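Local coordinates for periplasmic binding protein (Roseiflexus sp., PDB 5Y8B), which probably binds heme in the periplasm, serving as the substrate-capturing component of a bacterial heme-import ABC transporter, at residues V9-D14 against P46-Q51; T65-D70 against V87-T92; P142-F147 against Q198-L203; E192-A197 against P222-T227. One frame throughout, in Å; residues are numbered along the deposited sequence.

Contact 1: residues V9-D14 against P46-Q51; sequences VSLNGD and PNIGYQ. With MG (magnesium ion), chain B.
Asn12 and Gln51 meet amide to amide, their side chains crossing at about a right angle with the amide planes 44° apart. Asn12 ND2 gives its N-H to Gln51 OE1 over 2.9 Å, nearly straight (171°) and in the carbonyl plane on a lone pair. The other end of the asparagine amide is used too, since OD1 accepts from the backbone N of Asp70; with both ends engaged, its flip is fixed. Gln51 CG lies between backbone N and carbonyl carbon (chi1 70°), and from there the extended chain carries OE1 to Asn12, while Gln51 CB packs 3.3 Å from Leu11 O. Water 1, a magnesium ligand, also lies 3.2 Å from Gln51 OE1. A leucine in place of Gln51 would probably leave Asn12 ND2 without its acceptor and take away a polar neighbour of that water. Farther from the metal the contact is purely apolar. The branched Ile48 serves two partners: CD1 reaches Leu11 CD2 at 3.5 Å, the side chains again crossing near a right angle, and CG2 faces Val9 CG1 at 4.0 Å. Ile59 of helix 56-60 touches both Leu11 and Ile48. Asp14 OD2 binds the magnesium at 2.4 Å, alongside Asp70 and Asp94. This is the strand-to-helix turn at the C-terminal end of a parallel strand, a common place for binding sites in alpha/beta folds.

Contact 2: residues T65-D70 against V87-T92; sequences TLVIGD and VPLAIT. With MG (magnesium ion), chain B.
Val67 and Leu89 pack firmly on one face of the sheet, Val67 CG1 against Leu89 CD1 at 3.7 Å, and Val67 CG2 meets Val87 CG1 at 3.8 Å. Ile82 of helix 76-84 touches both valines. On the other face Ile68 CG1 lies 4.2 Å from Ala90 CB, the small alanine leaving room for Phe107 of helix 100-111. Between the faces, parallel pairing is regular: Val67 bonds to Pro88 O and Ala90 N, and Gly69 bonds to Ala90 O and Thr92 N. Gly69 suits its place because Ile91 CD1 sits 3.9 Å from its CA, where a CB would be tight. A serine replacing Ile91 would probably leave Gly69 and the neighbouring Leu11 without this apolar cover. The start of the pair is looser: exposed Pro88 merely rests CD on Thr65 O. At the last bridge, Asp70 CB touches Thr92 CG2 at 3.7 Å, but chi1 of 63° turns the carboxylate off the partner strand. Asp70 OD1 accepts the Ala72 N-H and lies 2.9 Å from water 1, and OD2 binds magnesium at 2.1 Å. Backbone hydrogen bonds and apolar packing together hold this beta-alpha-beta unit's strands, while Ala72 N-H and the metal-bound water beside OD1 probably help orient the carboxylate.

Contact 3: residues P142-F147 against Q198-L203; sequences PPHVLF and QPDVLL
Val145 pairs with Val201, Leu146 with Leu202 and Phe147 with Leu203, in a parallel strand pair within the mixed sheet of the second lobe of this periplasmic binding protein. The strand axes cross at -30°, the twist expected of such sheets. Main-chain hydrogen bonds come first. Leu146 is gripped twice, its N giving to Val201 O at 3.1 Å and its O taking the N-H of Leu203 at 2.9 Å. Earlier, His144 O accepts from Val201 N in a longer bond and from Asp200 N in a weak one.

One side-chain bond opens the pairing. Asp200 OD2 accepts the backbone N-H of His144 at 2.7 Å, almost straight (172°), on the anti side of the carboxylate. Asp200 CG stands anti to its own carbonyl carbon, which carries OD2 across to the neighbouring strand. Aspartate fits here: its short chain gives the strand-opening N-H an acceptor just before regular pairing begins. The imidazole has this oxygen near its edge, the ring and carboxylate planes 84° apart.

Apolar packing covers both faces. Leu146 and Leu202 lie side by side, Leu146 CB to Leu202 CD2 at 3.8 Å, and the rigid Pro199 sets its CB 3.9 Å from Leu146 CB. On the opposite face Val145 CG2 meets Val201 CG1 at 3.7 Å, the two beta-branched residues pointing the same way beneath helices 164-171 and 250-265. Phe147 turns the edge of its ring to Leu203, whose CG lies in the ring plane, 3.7 Å from Phe147 CD1.

Contact 4: residues E192-A197 against P222-T227; sequences EVVIAA and PGLADT
Val194 buries the most surface here, directing its CB from helix 191-197 toward the 222-227 loop. Its CG1 is anti to the backbone N (chi1 -174°), and this one methyl reaches three residues. Leu224 CD2 lies 3.5 Å from Val194 CG1, the two side chains crossing at about a right angle. Thr227 CG2 comes equally near that methyl from another direction, and Gly223 O stands 3.6 Å from it. Valine suits the spot: its short, branched side chain allows close approach to the loop, and its second methyl, CG2, also nears Leu224 CD2. Leu146 of strand 144-151 also touches Val194, so the valine meets both loop and sheet.

The loop it meets is the entrance to helix 228-231. Leu224 to Thr227 form a type I beta turn, and Thr227 is the N-cap residue. With chi1 at 59°, its OG1 donates to Leu224 O at 2.7 Å and accepts from Gly230 N, closing the turn and capping the helix at once, and CG2 is left to face Val194. Threonine is apt, offering a hydroxyl for the cap and a methyl for the apolar contact.

Ile195 covers the outer margin, one residue along the helix and more exposed. It lays CD1 3.9 Å from Gly223 CA, and its CG1 is as near to Gly223 O. Gly223, the third of the group, needs to be glycine twice over. Its phi of 100° would drive a CB into the preceding carbonyl O, and that CB would also point at Val194, only 3.5 Å from Val194 CB.

From the N terminus, contact 1 closes the loop running from strand 8-10 through helix 39-42 to residues 46-51. Contact 2 follows in series, closing the short beta-alpha-beta loop over helix 76-84. The two touch, strands 8-10 and 66-70 being neighbours in one parallel sheet, and share the magnesium and its waters. Past the long helix 115-135 the chain enters the second lobe, where contact 3 pairs residues 142-147 with 198-203. Contact 4 crosses it: helix 191-197 falls inside the contact 3 loop, but its partner 222-227 lies beyond. Gln198 and Pro199 link these two contacts, whereas the centres of contacts 1 and 3 are about 32 Å apart.

Contact 1: residues V9-D14 against P46-Q51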
# COMPACT_ATOMS: atom_id res chain seq x y z
N VAL A 9 -18.04 -6.05 7.08
CA VAL A 9 -16.67 -6.42 7.42
C VAL A 9 -15.80 -6.20 6.17
O VAL A 9 -16.06 -6.76 5.11
CB VAL A 9 -16.55 -7.85 8.01
CG1 VAL A 9 -15.09 -8.18 8.32
CG2 VAL A 9 -17.38 -7.99 9.28
N SER A 10 -14.78 -5.35 6.34
CA SER A 10 -13.79 -5.06 5.31
C SER A 10 -12.46 -5.76 5.61
O SER A 10 -11.93 -5.66 6.71
CB SER A 10 -13.58 -3.54 5.19
OG SER A 10 -12.48 -3.24 4.34
N LEU A 11 -11.93 -6.45 4.62
CA LEU A 11 -10.77 -7.35 4.82
C LEU A 11 -9.40 -6.73 4.55
O LEU A 11 -8.38 -7.34 4.86
CB LEU A 11 -10.94 -8.63 3.99
CG LEU A 11 -12.24 -9.41 4.08
CD1 LEU A 11 -12.24 -10.53 3.05
CD2 LEU A 11 -12.47 -9.98 5.48
N ASN A 12 -9.38 -5.55 3.93
CA ASN A 12 -8.12 -4.89 3.56
C ASN A 12 -8.21 -3.39 3.85
O ASN A 12 -9.29 -2.79 3.68
CB ASN A 12 -7.75 -5.15 2.09
CG ASN A 12 -7.96 -6.62 1.68
OD1 ASN A 12 -9.07 -7.02 1.30
ND2 ASN A 12 -6.89 -7.43 1.77
N GLY A 13 -7.10 -2.81 4.29
CA GLY A 13 -7.04 -1.41 4.69
C GLY A 13 -7.45 -0.41 3.62
O GLY A 13 -8.11 0.58 3.93
N ASP A 14 -7.04 -0.66 2.38
CA ASP A 14 -7.39 0.23 1.26
C ASP A 14 -8.89 0.21 0.97
O ASP A 14 -9.50 1.27 0.75
CB ASP A 14 -6.55 -0.07 0.01
CG ASP A 14 -6.67 -1.52 -0.46
OD1 ASP A 14 -6.83 -2.44 0.36
OD2 ASP A 14 -6.55 -1.77 -1.68
N PRO A 46 -13.35 -3.11 16.01
CA PRO A 46 -12.82 -4.47 16.22
C PRO A 46 -11.93 -4.92 15.07
O PRO A 46 -12.26 -4.71 13.90
CB PRO A 46 -14.09 -5.34 16.28
CG PRO A 46 -15.17 -4.41 16.70
CD PRO A 46 -14.83 -3.08 16.09
N ASN A 47 -10.78 -5.49 15.42
CA ASN A 47 -9.84 -6.05 14.47
C ASN A 47 -10.32 -7.47 14.11
O ASN A 47 -10.95 -8.13 14.93
CB ASN A 47 -8.46 -6.09 15.14
CG ASN A 47 -7.32 -6.47 14.20
OD1 ASN A 47 -7.52 -6.78 13.01
ND2 ASN A 47 -6.11 -6.46 14.74
N ILE A 48 -10.05 -7.91 12.88
CA ILE A 48 -10.34 -9.30 12.49
C ILE A 48 -9.08 -10.14 12.29
O ILE A 48 -9.17 -11.33 12.05
CB ILE A 48 -11.24 -9.41 11.23
CG1 ILE A 48 -10.49 -8.88 9.98
CG2 ILE A 48 -12.59 -8.72 11.46
CD1 ILE A 48 -11.13 -9.24 8.67
N GLY A 49 -7.91 -9.50 12.38
CA GLY A 49 -6.63 -10.18 12.20
C GLY A 49 -5.86 -9.66 10.99
O GLY A 49 -6.14 -8.58 10.46
N TYR A 50 -4.88 -10.45 10.55
CA TYR A 50 -4.04 -10.10 9.43
C TYR A 50 -4.67 -10.52 8.11
O TYR A 50 -5.13 -11.66 7.97
CB TYR A 50 -2.63 -10.68 9.62
CG TYR A 50 -1.93 -10.07 10.82
CD1 TYR A 50 -1.45 -8.75 10.76
CD2 TYR A 50 -1.77 -10.79 12.01
CE1 TYR A 50 -0.82 -8.17 11.85
CE2 TYR A 50 -1.13 -10.21 13.11
CZ TYR A 50 -0.66 -8.90 13.03
OH TYR A 50 -0.03 -8.31 14.10
N GLN A 51 -4.71 -9.58 7.17
CA GLN A 51 -5.47 -9.73 5.92
C GLN A 51 -5.19 -11.02 5.15
O GLN A 51 -6.08 -11.53 4.49
CB GLN A 51 -5.32 -8.48 5.01
CG GLN A 51 -3.95 -8.31 4.38
CD GLN A 51 -3.69 -6.91 3.84
OE1 GLN A 51 -4.40 -6.42 2.96
NE2 GLN A 51 -2.63 -6.28 4.34
MG MG B . -5.22 -3.77 -1.68
O HOH W 1 -5.00 -5.21 0.03
O HOH W 2 -3.54 -2.57 -1.36

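Contact 2: residues T65-D70 against V87-T92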
# COMPACT_ATOMS: atom_id res chain seq x y z
N THR A 65 -23.54 -8.37 7.34
CA THR A 65 -24.48 -8.46 6.23
C THR A 65 -23.71 -8.55 4.92
O THR A 65 -24.24 -9.05 3.92
CB THR A 65 -25.44 -7.26 6.15
OG1 THR A 65 -24.67 -6.05 6.05
CG2 THR A 65 -26.36 -7.21 7.37
N LEU A 66 -22.48 -8.03 4.94
CA LEU A 66 -21.59 -7.99 3.77
C LEU A 66 -20.10 -8.10 4.18
O LEU A 66 -19.65 -7.49 5.16
CB LEU A 66 -21.84 -6.73 2.93
CG LEU A 66 -20.91 -6.41 1.74
CD1 LEU A 66 -21.12 -7.39 0.58
CD2 LEU A 66 -21.07 -4.97 1.28
N VAL A 67 -19.35 -8.91 3.43
CA VAL A 67 -17.90 -9.04 3.60
C VAL A 67 -17.25 -8.62 2.29
O VAL A 67 -17.61 -9.11 1.22
CB VAL A 67 -17.46 -10.47 3.99
CG1 VAL A 67 -15.95 -10.54 4.20
CG2 VAL A 67 -18.16 -10.94 5.26
N ILE A 68 -16.32 -7.68 2.38
CA ILE A 68 -15.76 -7.06 1.19
C ILE A 68 -14.25 -6.93 1.34
O ILE A 68 -13.74 -6.61 2.43
CB ILE A 68 -16.50 -5.72 0.88
CG1 ILE A 68 -16.08 -5.16 -0.49
CG2 ILE A 68 -16.38 -4.70 2.02
CD1 ILE A 68 -17.03 -4.13 -1.06
N GLY A 69 -13.53 -7.23 0.25
CA GLY A 69 -12.07 -7.12 0.21
C GLY A 69 -11.48 -7.12 -1.19
O GLY A 69 -12.20 -7.01 -2.18
N ASP A 70 -10.16 -7.21 -1.28
CA ASP A 70 -9.49 -7.41 -2.56
C ASP A 70 -8.68 -8.71 -2.60
O ASP A 70 -8.63 -9.45 -1.62
CB ASP A 70 -8.66 -6.16 -2.96
CG ASP A 70 -7.52 -5.87 -2.00
OD1 ASP A 70 -6.98 -6.79 -1.35
OD2 ASP A 70 -7.13 -4.68 -1.89
N VAL A 87 -23.05 -15.79 3.55
CA VAL A 87 -22.83 -14.34 3.71
C VAL A 87 -22.27 -13.80 2.39
O VAL A 87 -21.26 -14.33 1.90
CB VAL A 87 -21.89 -14.03 4.91
CG1 VAL A 87 -21.62 -12.53 5.03
CG2 VAL A 87 -22.50 -14.55 6.21
N PRO A 88 -22.92 -12.76 1.80
CA PRO A 88 -22.44 -12.17 0.54
C PRO A 88 -21.00 -11.69 0.66
O PRO A 88 -20.65 -11.00 1.63
CB PRO A 88 -23.39 -10.99 0.31
CG PRO A 88 -24.62 -11.34 1.08
CD PRO A 88 -24.09 -12.02 2.31
N LEU A 89 -20.17 -12.08 -0.31
CA LEU A 89 -18.74 -11.82 -0.28
C LEU A 89 -18.32 -11.17 -1.59
O LEU A 89 -18.50 -11.76 -2.66
CB LEU A 89 -17.96 -13.13 -0.04
CG LEU A 89 -16.43 -13.13 -0.19
CD1 LEU A 89 -15.77 -12.35 0.94
CD2 LEU A 89 -15.88 -14.54 -0.22
N ALA A 90 -17.78 -9.96 -1.50
CA ALA A 90 -17.35 -9.24 -2.70
C ALA A 90 -15.83 -9.00 -2.69
O ALA A 90 -15.32 -8.21 -1.90
CB ALA A 90 -18.14 -7.94 -2.83
N ILE A 91 -15.12 -9.70 -3.56
CA ILE A 91 -13.66 -9.58 -3.66
C ILE A 91 -13.27 -8.96 -4.98
O ILE A 91 -13.64 -9.49 -6.04
CB ILE A 91 -12.93 -10.95 -3.50
CG1 ILE A 91 -13.24 -11.60 -2.14
CG2 ILE A 91 -11.43 -10.83 -3.78
CD1 ILE A 91 -12.88 -10.77 -0.91
N THR A 92 -12.53 -7.85 -4.93
CA THR A 92 -12.05 -7.16 -6.14
C THR A 92 -10.59 -7.46 -6.46
O THR A 92 -9.81 -7.83 -5.56
CB THR A 92 -12.26 -5.62 -6.09
OG1 THR A 92 -11.74 -5.04 -7.28
CG2 THR A 92 -11.59 -4.96 -4.88
MG MG B . -5.22 -3.77 -1.68
O HOH W 1 -5.00 -5.21 0.03
O HOH W 2 -3.54 -2.57 -1.36

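Contact 3: residues P142-F147 against Q198-L203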
# COMPACT_ATOMS: atom_id res chain seq x y z
N PRO A 142 16.31 11.80 -12.94
CA PRO A 142 15.63 10.78 -12.10
C PRO A 142 16.56 10.11 -11.08
O PRO A 142 17.59 9.53 -11.47
CB PRO A 142 15.13 9.74 -13.12
CG PRO A 142 15.06 10.46 -14.42
CD PRO A 142 16.10 11.55 -14.38
N PRO A 143 16.22 10.21 -9.78
CA PRO A 143 17.06 9.52 -8.82
C PRO A 143 16.80 8.00 -8.86
O PRO A 143 15.70 7.55 -9.26
CB PRO A 143 16.62 10.12 -7.48
CG PRO A 143 15.20 10.50 -7.68
CD PRO A 143 15.07 10.88 -9.13
N HIS A 144 17.82 7.25 -8.50
CA HIS A 144 17.72 5.81 -8.36
C HIS A 144 17.25 5.51 -6.95
O HIS A 144 17.85 5.94 -5.97
CB HIS A 144 19.06 5.13 -8.73
CG HIS A 144 19.33 5.12 -10.21
ND1 HIS A 144 19.41 6.28 -10.96
CD2 HIS A 144 19.51 4.10 -11.08
CE1 HIS A 144 19.63 5.98 -12.23
NE2 HIS A 144 19.70 4.66 -12.33
N VAL A 145 16.14 4.78 -6.87
CA VAL A 145 15.46 4.49 -5.61
C VAL A 145 15.45 2.99 -5.37
O VAL A 145 15.11 2.21 -6.26
CB VAL A 145 14.00 5.02 -5.63
CG1 VAL A 145 13.32 4.84 -4.29
CG2 VAL A 145 13.95 6.49 -6.07
N LEU A 146 15.81 2.59 -4.15
CA LEU A 146 15.65 1.22 -3.70
C LEU A 146 14.57 1.12 -2.60
O LEU A 146 14.69 1.75 -1.54
CB LEU A 146 16.99 0.66 -3.20
CG LEU A 146 17.17 -0.85 -3.07
CD1 LEU A 146 17.12 -1.53 -4.43
CD2 LEU A 146 18.50 -1.14 -2.38
N PHE A 147 13.51 0.34 -2.86
CA PHE A 147 12.53 0.02 -1.81
C PHE A 147 12.96 -1.21 -1.03
O PHE A 147 13.27 -2.25 -1.62
CB PHE A 147 11.10 -0.17 -2.34
CG PHE A 147 10.09 -0.49 -1.25
CD1 PHE A 147 9.52 0.53 -0.48
CD2 PHE A 147 9.74 -1.83 -0.97
CE1 PHE A 147 8.61 0.22 0.54
CE2 PHE A 147 8.83 -2.13 0.05
CZ PHE A 147 8.26 -1.10 0.80
N GLN A 198 23.64 1.42 -6.51
CA GLN A 198 24.03 2.74 -5.97
C GLN A 198 22.83 3.69 -5.83
O GLN A 198 22.82 4.77 -6.43
CB GLN A 198 25.16 3.37 -6.82
CG GLN A 198 26.53 2.69 -6.68
CD GLN A 198 27.09 2.74 -5.26
OE1 GLN A 198 27.48 3.81 -4.77
NE2 GLN A 198 27.13 1.60 -4.60
N PRO A 199 21.79 3.27 -5.06
CA PRO A 199 20.62 4.13 -4.97
C PRO A 199 20.94 5.49 -4.35
O PRO A 199 21.72 5.58 -3.40
CB PRO A 199 19.64 3.34 -4.09
CG PRO A 199 20.48 2.38 -3.33
CD PRO A 199 21.61 2.04 -4.25
N ASP A 200 20.33 6.52 -4.92
CA ASP A 200 20.40 7.88 -4.39
C ASP A 200 19.55 8.03 -3.14
O ASP A 200 19.83 8.86 -2.29
CB ASP A 200 19.95 8.87 -5.44
CG ASP A 200 20.73 8.72 -6.71
OD1 ASP A 200 21.98 8.86 -6.64
OD2 ASP A 200 20.11 8.43 -7.77
N VAL A 201 18.52 7.20 -3.03
CA VAL A 201 17.57 7.28 -1.93
C VAL A 201 16.99 5.90 -1.58
O VAL A 201 16.69 5.08 -2.46
CB VAL A 201 16.52 8.44 -2.15
CG1 VAL A 201 15.78 8.32 -3.46
CG2 VAL A 201 15.58 8.56 -0.97
N LEU A 202 16.92 5.63 -0.28
CA LEU A 202 16.30 4.42 0.23
C LEU A 202 14.87 4.67 0.69
O LEU A 202 14.64 5.52 1.56
CB LEU A 202 17.13 3.83 1.37
CG LEU A 202 18.52 3.30 1.04
CD1 LEU A 202 19.16 2.73 2.30
CD2 LEU A 202 18.50 2.27 -0.09
N LEU A 203 13.92 3.96 0.09
CA LEU A 203 12.51 4.03 0.43
C LEU A 203 12.10 2.85 1.31
O LEU A 203 12.32 1.68 0.96
CB LEU A 203 11.68 4.05 -0.85
CG LEU A 203 10.16 4.19 -0.76
CD1 LEU A 203 9.75 5.53 -0.15
CD2 LEU A 203 9.57 4.05 -2.15

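Contact 4: residues E192-A197 against P222-T227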
# COMPACT_ATOMS: atom_id res chain seq x y z
N GLU A 192 25.33 -7.46 -3.08
CA GLU A 192 25.68 -7.28 -4.51
C GLU A 192 24.72 -6.35 -5.23
O GLU A 192 25.15 -5.43 -5.93
CB GLU A 192 25.73 -8.63 -5.26
CG GLU A 192 26.95 -9.49 -4.96
CD GLU A 192 26.80 -10.34 -3.71
OE1 GLU A 192 27.81 -10.94 -3.30
OE2 GLU A 192 25.68 -10.44 -3.13
N VAL A 193 23.42 -6.61 -5.05
CA VAL A 193 22.35 -5.84 -5.68
C VAL A 193 22.39 -4.38 -5.24
O VAL A 193 22.37 -3.49 -6.10
CB VAL A 193 20.96 -6.50 -5.43
CG1 VAL A 193 19.82 -5.52 -5.67
CG2 VAL A 193 20.79 -7.71 -6.33
N VAL A 194 22.51 -4.15 -3.93
CA VAL A 194 22.55 -2.79 -3.36
C VAL A 194 23.73 -1.99 -3.91
O VAL A 194 23.56 -0.86 -4.38
CB VAL A 194 22.64 -2.82 -1.82
CG1 VAL A 194 22.54 -1.42 -1.25
CG2 VAL A 194 21.55 -3.68 -1.24
N ILE A 195 24.91 -2.60 -3.86
CA ILE A 195 26.15 -1.96 -4.29
C ILE A 195 26.15 -1.63 -5.79
O ILE A 195 26.52 -0.52 -6.17
CB ILE A 195 27.41 -2.74 -3.82
CG1 ILE A 195 27.58 -2.56 -2.31
CG2 ILE A 195 28.66 -2.28 -4.57
CD1 ILE A 195 28.43 -3.60 -1.61
N ALA A 196 25.70 -2.57 -6.62
CA ALA A 196 25.50 -2.32 -8.06
C ALA A 196 24.50 -1.19 -8.32
O ALA A 196 24.74 -0.34 -9.18
CB ALA A 196 25.07 -3.60 -8.77
N ALA A 197 23.41 -1.16 -7.56
CA ALA A 197 22.33 -0.20 -7.77
C ALA A 197 22.75 1.25 -7.48
O ALA A 197 22.29 2.17 -8.15
CB ALA A 197 21.09 -0.58 -6.97
N PRO A 222 24.25 -5.16 5.35
CA PRO A 222 25.44 -5.10 4.46
C PRO A 222 25.20 -4.53 3.04
O PRO A 222 24.27 -4.94 2.33
CB PRO A 222 25.93 -6.56 4.43
CG PRO A 222 25.49 -7.10 5.75
CD PRO A 222 24.12 -6.50 5.97
N GLY A 223 26.04 -3.57 2.66
CA GLY A 223 25.95 -2.91 1.37
C GLY A 223 25.27 -1.55 1.39
O GLY A 223 25.58 -0.70 0.54
N LEU A 224 24.35 -1.35 2.34
CA LEU A 224 23.54 -0.13 2.39
C LEU A 224 24.34 1.15 2.70
O LEU A 224 24.05 2.20 2.11
CB LEU A 224 22.34 -0.28 3.34
CG LEU A 224 21.17 -1.17 2.89
CD1 LEU A 224 20.07 -1.10 3.92
CD2 LEU A 224 20.60 -0.77 1.54
N ALA A 225 25.32 1.06 3.59
CA ALA A 225 26.18 2.20 3.94
C ALA A 225 27.03 2.73 2.78
O ALA A 225 27.27 3.94 2.69
CB ALA A 225 27.05 1.90 5.15
N ASP A 226 27.44 1.84 1.88
CA ASP A 226 28.31 2.20 0.73
C ASP A 226 27.54 2.60 -0.55
O ASP A 226 27.98 2.31 -1.67
CB ASP A 226 29.30 1.06 0.43
CG ASP A 226 29.90 0.46 1.69
OD1 ASP A 226 30.72 1.14 2.34
OD2 ASP A 226 29.53 -0.69 2.02
N THR A 227 26.40 3.25 -0.36
CA THR A 227 25.57 3.78 -1.45
C THR A 227 25.51 5.28 -1.25
O THR A 227 25.74 5.74 -0.14
CB THR A 227 24.15 3.23 -1.39
OG1 THR A 227 23.55 3.56 -0.12
CG2 THR A 227 24.15 1.71 -1.62